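Local coordinates for RNA-binding protein Lsm (Halobacterium salinarum R1, PDB 6TFL) that probably binds RNA, forming a ring of seven Sm-like subunits that holds uridine in its pockets and also binds calcium ions, at residues E17-R22 against V42-E47; D27-V32 against T50-D55. All blocks are in the same frame, centred on the assembly; numbering follows the deposited sequence.

Interaction 1: residues E17-R22 against V42-E47; sequences ETVTVR and VVIEGE. With CA (calcium ion), chain P.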
# COMPACT_ATOMS: atom_id res chain seq x y z
N GLU A 17 -14.31 -18.60 -19.60
CA GLU A 17 -14.45 -17.75 -20.78
C GLU A 17 -13.21 -16.89 -20.98
O GLU A 17 -12.36 -16.77 -20.10
CB GLU A 17 -15.70 -16.86 -20.68
CG GLU A 17 -17.02 -17.63 -20.64
CD GLU A 17 -18.05 -16.97 -19.74
OE1 GLU A 17 -18.27 -15.74 -19.86
OE2 GLU A 17 -18.64 -17.68 -18.90
N THR A 18 -13.15 -16.27 -22.15
CA THR A 18 -11.98 -15.49 -22.54
C THR A 18 -12.10 -14.06 -22.03
O THR A 18 -13.19 -13.47 -22.03
CB THR A 18 -11.81 -15.52 -24.05
OG1 THR A 18 -11.56 -16.87 -24.45
CG2 THR A 18 -10.63 -14.68 -24.47
N VAL A 19 -10.98 -13.52 -21.54
CA VAL A 19 -10.92 -12.19 -20.93
C VAL A 19 -9.59 -11.55 -21.34
O VAL A 19 -8.64 -12.24 -21.72
CB VAL A 19 -11.02 -12.21 -19.38
CG1 VAL A 19 -12.31 -12.87 -18.91
CG2 VAL A 19 -9.80 -12.89 -18.77
N THR A 20 -9.54 -10.23 -21.25
CA THR A 20 -8.29 -9.50 -21.42
C THR A 20 -7.99 -8.72 -20.15
O THR A 20 -8.85 -8.00 -19.63
CB THR A 20 -8.34 -8.56 -22.63
OG1 THR A 20 -8.48 -9.36 -23.81
CG2 THR A 20 -7.04 -7.78 -22.76
N VAL A 21 -6.78 -8.91 -19.65
CA VAL A 21 -6.28 -8.25 -18.46
C VAL A 21 -5.20 -7.28 -18.89
O VAL A 21 -4.25 -7.67 -19.58
CB VAL A 21 -5.73 -9.26 -17.45
CG1 VAL A 21 -5.29 -8.54 -16.18
CG2 VAL A 21 -6.78 -10.30 -17.14
N ARG A 22 -5.32 -6.02 -18.47
CA ARG A 22 -4.35 -5.00 -18.79
C ARG A 22 -3.62 -4.58 -17.52
O ARG A 22 -4.27 -4.26 -16.51
CB ARG A 22 -5.02 -3.81 -19.47
CG ARG A 22 -4.09 -2.63 -19.78
CD ARG A 22 -4.85 -1.51 -20.52
NE ARG A 22 -5.01 -0.30 -19.71
CZ ARG A 22 -6.15 0.39 -19.64
NH1 ARG A 22 -7.22 -0.03 -20.32
NH2 ARG A 22 -6.23 1.50 -18.89
N VAL A 42 -5.46 -13.20 -10.73
CA VAL A 42 -6.19 -14.00 -11.71
C VAL A 42 -5.25 -15.05 -12.28
O VAL A 42 -4.02 -14.88 -12.29
CB VAL A 42 -6.82 -13.15 -12.84
CG1 VAL A 42 -7.87 -12.20 -12.29
CG2 VAL A 42 -5.76 -12.36 -13.61
N VAL A 43 -5.84 -16.15 -12.74
CA VAL A 43 -5.14 -17.15 -13.55
C VAL A 43 -5.71 -17.10 -14.96
O VAL A 43 -6.93 -17.24 -15.16
CB VAL A 43 -5.29 -18.56 -12.95
CG1 VAL A 43 -4.35 -19.53 -13.65
CG2 VAL A 43 -5.03 -18.53 -11.45
N ILE A 44 -4.84 -16.89 -15.95
CA ILE A 44 -5.22 -16.75 -17.35
C ILE A 44 -4.53 -17.86 -18.14
O ILE A 44 -3.31 -18.01 -18.06
CB ILE A 44 -4.83 -15.37 -17.92
CG1 ILE A 44 -5.38 -14.23 -17.08
CG2 ILE A 44 -5.31 -15.23 -19.33
CD1 ILE A 44 -6.88 -14.20 -17.02
N GLU A 45 -5.31 -18.62 -18.91
CA GLU A 45 -4.80 -19.73 -19.72
C GLU A 45 -5.17 -19.50 -21.18
O GLU A 45 -6.34 -19.59 -21.55
CB GLU A 45 -5.33 -21.08 -19.23
CG GLU A 45 -4.97 -21.36 -17.77
CD GLU A 45 -5.25 -22.80 -17.34
OE1 GLU A 45 -5.15 -23.08 -16.12
OE2 GLU A 45 -5.58 -23.64 -18.22
N GLY A 46 -4.16 -19.18 -21.99
CA GLY A 46 -4.30 -19.13 -23.42
C GLY A 46 -3.47 -20.24 -24.01
O GLY A 46 -3.86 -21.41 -23.93
N GLU A 47 -2.31 -19.91 -24.59
CA GLU A 47 -1.41 -20.98 -24.99
C GLU A 47 -0.60 -21.51 -23.81
O GLU A 47 -0.19 -22.68 -23.84
CB GLU A 47 -0.48 -20.52 -26.12
CG GLU A 47 -0.58 -21.45 -27.34
CD GLU A 47 0.12 -20.93 -28.60
OE1 GLU A 47 0.66 -21.76 -29.36
OE2 GLU A 47 0.11 -19.69 -28.82
CA CA P . -21.01 -17.14 -17.49
O HOH W 1 -20.75 -14.90 -18.84
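Water 1 is shared between the calcium ion, 2.6 Å away, and the carboxylate of Glu-17, to whose OE1 it donates a hydrogen bond of 2.8 Å. The other carboxylate oxygen, OE2, binds the same calcium ion directly at 2.8 Å, and the backbone O of Glu-13, in helix 7-13, adds a further ligand. A bend at chi2 (144°) turns the end of the Glu-17 side chain to the ion. This site lies at the N-terminal end of segment 17-22, on the outside of the fold, whereas the contact with strand 42-45 is buried and wholly apolar. Ile-44 carries it: its terminal CD1 approaches the valine methyls of the facing strand, 3.6 Å from Val-19 CG2 and 3.9 Å from Val-21 CG2. With Val-19 CG1 anti to the carbonyl carbon (chi1 -58°), CG2 sits between the backbone N and the carbonyl carbon, and it is this methyl that meets Ile-44. Val-21 CG2 does double duty, also lying 4.2 Å from Val-42 CG2 one step along the inward side of that strand. The strands belong to different sheets, and their axes pass 8.4 Å apart at 119°, in keeping with the strongly bent small barrel of the Sm fold. Leu-33 and Ile-52 pack against Ile-44 from neighbouring strands and continue the hydrocarbon interior. The chemistry therefore changes within a few residues: methyl packing joins the two sheets, while the acidic end of the first segment is given over to calcium.

Interaction 2: residues D27-V32 against T50-D55; sequences DEFTGV and TIIRGD. With URI (uridine), chain Q; URI (uridine), chain B.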
# COMPACT_ATOMS: atom_id res chain seq x y z
N ASP A 27 1.19 -3.88 -20.47
CA ASP A 27 1.04 -5.18 -21.10
C ASP A 27 -0.40 -5.66 -21.00
O ASP A 27 -1.15 -5.25 -20.11
CB ASP A 27 1.97 -6.22 -20.47
CG ASP A 27 3.44 -5.94 -20.72
OD1 ASP A 27 3.76 -4.89 -21.33
OD2 ASP A 27 4.28 -6.78 -20.31
N GLU A 28 -0.78 -6.55 -21.91
CA GLU A 28 -2.11 -7.15 -21.94
C GLU A 28 -1.97 -8.66 -22.05
O GLU A 28 -1.07 -9.16 -22.73
CB GLU A 28 -2.96 -6.65 -23.12
CG GLU A 28 -3.37 -5.19 -23.00
CD GLU A 28 -4.44 -4.78 -24.01
OE1 GLU A 28 -4.84 -5.61 -24.87
OE2 GLU A 28 -4.89 -3.61 -23.93
N PHE A 29 -2.87 -9.38 -21.39
CA PHE A 29 -2.87 -10.83 -21.41
C PHE A 29 -4.28 -11.29 -21.75
O PHE A 29 -5.23 -10.95 -21.04
CB PHE A 29 -2.43 -11.40 -20.06
CG PHE A 29 -1.02 -11.06 -19.70
CD1 PHE A 29 -0.69 -9.78 -19.25
CD2 PHE A 29 -0.01 -12.00 -19.83
CE1 PHE A 29 0.60 -9.46 -18.93
CE2 PHE A 29 1.29 -11.69 -19.50
CZ PHE A 29 1.60 -10.42 -19.05
N THR A 30 -4.42 -12.03 -22.84
CA THR A 30 -5.71 -12.55 -23.26
C THR A 30 -5.68 -14.06 -23.15
O THR A 30 -4.73 -14.70 -23.60
CB THR A 30 -6.04 -12.11 -24.69
OG1 THR A 30 -6.09 -10.69 -24.72
CG2 THR A 30 -7.39 -12.63 -25.11
N GLY A 31 -6.71 -14.62 -22.54
CA GLY A 31 -6.82 -16.05 -22.38
C GLY A 31 -8.07 -16.36 -21.58
O GLY A 31 -8.86 -15.46 -21.25
N VAL A 32 -8.24 -17.63 -21.29
CA VAL A 32 -9.40 -18.08 -20.54
C VAL A 32 -9.15 -17.85 -19.06
O VAL A 32 -8.12 -18.27 -18.52
CB VAL A 32 -9.70 -19.57 -20.83
CG1 VAL A 32 -10.79 -20.09 -19.94
CG2 VAL A 32 -10.08 -19.74 -22.28
N THR A 50 -0.74 -18.17 -16.91
CA THR A 50 -0.14 -16.99 -16.29
C THR A 50 -0.90 -16.65 -15.01
O THR A 50 -2.09 -16.34 -15.06
CB THR A 50 -0.15 -15.80 -17.24
OG1 THR A 50 0.49 -16.18 -18.47
CG2 THR A 50 0.57 -14.61 -16.63
N ILE A 51 -0.21 -16.73 -13.88
CA ILE A 51 -0.74 -16.16 -12.64
C ILE A 51 -0.37 -14.69 -12.63
O ILE A 51 0.81 -14.34 -12.73
CB ILE A 51 -0.17 -16.88 -11.40
CG1 ILE A 51 -0.37 -18.39 -11.52
CG2 ILE A 51 -0.83 -16.36 -10.12
CD1 ILE A 51 0.38 -19.16 -10.46
N ILE A 52 -1.37 -13.83 -12.52
CA ILE A 52 -1.17 -12.39 -12.48
C ILE A 52 -1.50 -11.91 -11.08
O ILE A 52 -2.61 -12.14 -10.58
CB ILE A 52 -2.03 -11.66 -13.53
CG1 ILE A 52 -1.71 -12.17 -14.93
CG2 ILE A 52 -1.80 -10.15 -13.43
CD1 ILE A 52 -2.60 -11.56 -16.05
N ARG A 53 -0.56 -11.23 -10.44
CA ARG A 53 -0.83 -10.66 -9.13
C ARG A 53 -1.71 -9.43 -9.28
O ARG A 53 -1.45 -8.57 -10.13
CB ARG A 53 0.47 -10.33 -8.41
CG ARG A 53 0.37 -10.44 -6.90
CD ARG A 53 1.65 -9.98 -6.22
NE ARG A 53 1.55 -9.95 -4.76
CZ ARG A 53 1.50 -8.82 -4.05
NH1 ARG A 53 1.42 -8.87 -2.73
NH2 ARG A 53 1.54 -7.65 -4.67
N GLY A 54 -2.77 -9.36 -8.47
CA GLY A 54 -3.80 -8.36 -8.66
C GLY A 54 -3.30 -6.93 -8.60
O GLY A 54 -3.82 -6.06 -9.31
N ASP A 55 -2.28 -6.67 -7.78
CA ASP A 55 -1.81 -5.30 -7.62
C ASP A 55 -1.34 -4.68 -8.93
O ASP A 55 -1.28 -3.45 -9.02
CB ASP A 55 -0.70 -5.24 -6.57
CG ASP A 55 0.65 -5.74 -7.11
OD1 ASP A 55 1.61 -4.93 -7.12
OD2 ASP A 55 0.76 -6.93 -7.50
N1 URI Q . -2.12 -8.53 -2.74
C2 URI Q . -2.13 -9.08 -4.00
N3 URI Q . -1.87 -10.42 -4.05
C4 URI Q . -1.61 -11.26 -3.00
C5 URI Q . -1.62 -10.62 -1.71
C6 URI Q . -1.88 -9.31 -1.63
O2 URI Q . -2.35 -8.43 -5.02
O4 URI Q . -1.41 -12.45 -3.24
C1' URI Q . -2.42 -7.09 -2.69
C2' URI Q . -3.88 -6.78 -2.39
C3' URI Q . -3.78 -5.32 -1.94
C4' URI Q . -2.46 -5.31 -1.16
O2' URI Q . -4.71 -7.00 -3.51
O3' URI Q . -3.67 -4.48 -3.09
O4' URI Q . -1.69 -6.45 -1.66
C5' URI Q . -2.63 -5.42 0.34
O5' URI Q . -3.41 -4.34 0.85
N1 URI B . 3.69 -8.01 1.74
C2 URI B . 4.55 -8.81 0.99
N3 URI B . 5.35 -9.64 1.74
C4 URI B . 5.38 -9.75 3.11
C5 URI B . 4.47 -8.90 3.81
C6 URI B . 3.67 -8.07 3.11
O2 URI B . 4.61 -8.79 -0.24
O4 URI B . 6.16 -10.54 3.63
C1' URI B . 2.81 -7.10 1.00
C2' URI B . 1.38 -7.60 0.84
C3' URI B . 0.64 -6.29 0.56
C4' URI B . 1.35 -5.33 1.51
O2' URI B . 1.27 -8.60 -0.16
O3' URI B . 0.87 -5.87 -0.79
O4' URI B . 2.69 -5.87 1.70
C5' URI B . 0.67 -5.16 2.85
O5' URI B . -0.57 -4.47 2.73
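Phe-29, the residue of strand 28-30 that meets the second segment, sets its ring obliquely against two methyls: Ile-52 CD1 lies 4.0 Å from CG, and Thr-50 CG2 is 4.2 Å from CE2. With CG anti to its carbonyl carbon (chi1 -64°), the ring extends across strand 50-52. Next, Thr-30 hydrogen-bonds Thr-20 through their hydroxyls, and at Gly-31 the chain turns a corner, carrying Val-32 into the other sheet. Beyond strand 50-52 the second segment becomes part of the uridine pocket. The extended Arg-53 side chain lays its guanidinium nearly parallel to the base of the chain Q uridine, whose C2 stands 3.6 Å above the guanidinium plane. At its edge, NH1 comes within 2.6 Å of O2' of the chain B uridine. NH2 forms a salt bridge with Asp-55 OD2 at 3.0 Å, through a weak, bent hydrogen bond (147° at the hydrogen). A leucine in place of Arg-53 would probably strip the base of its flat cationic cover and leave Asp-55 OD2 without its charged partner. Apolar packing thus joins strand 28-30 to strand 50-52; beyond it the salt bridge helps keep the guanidinium over the chain Q base, and Asp-55 N-H adds a weak bond to O2.

In the fold
Both contacts are buried in the same small barrel and join its two sheets: interaction 1 packs strand 18-23 on 42-45, interaction 2 their neighbours 28-30 and 49-52. The segments alternate along the chain, and probable backbone hydrogen bonds link them, from Thr-50 N to Ile-44 O (2.8 Å) and from Val-32 N to Glu-45 O (2.7 Å). Interaction 1 relies on aliphatic methyls alone; interaction 2 adds an aromatic ring, partly exposed and packed against Arg-22 of the second subunit. Their polar extensions differ too: a calcium ion at the outer end of 17-22, uridines beyond 50-52, where Ile-51 and Ile-52 continue the sheet into that subunit.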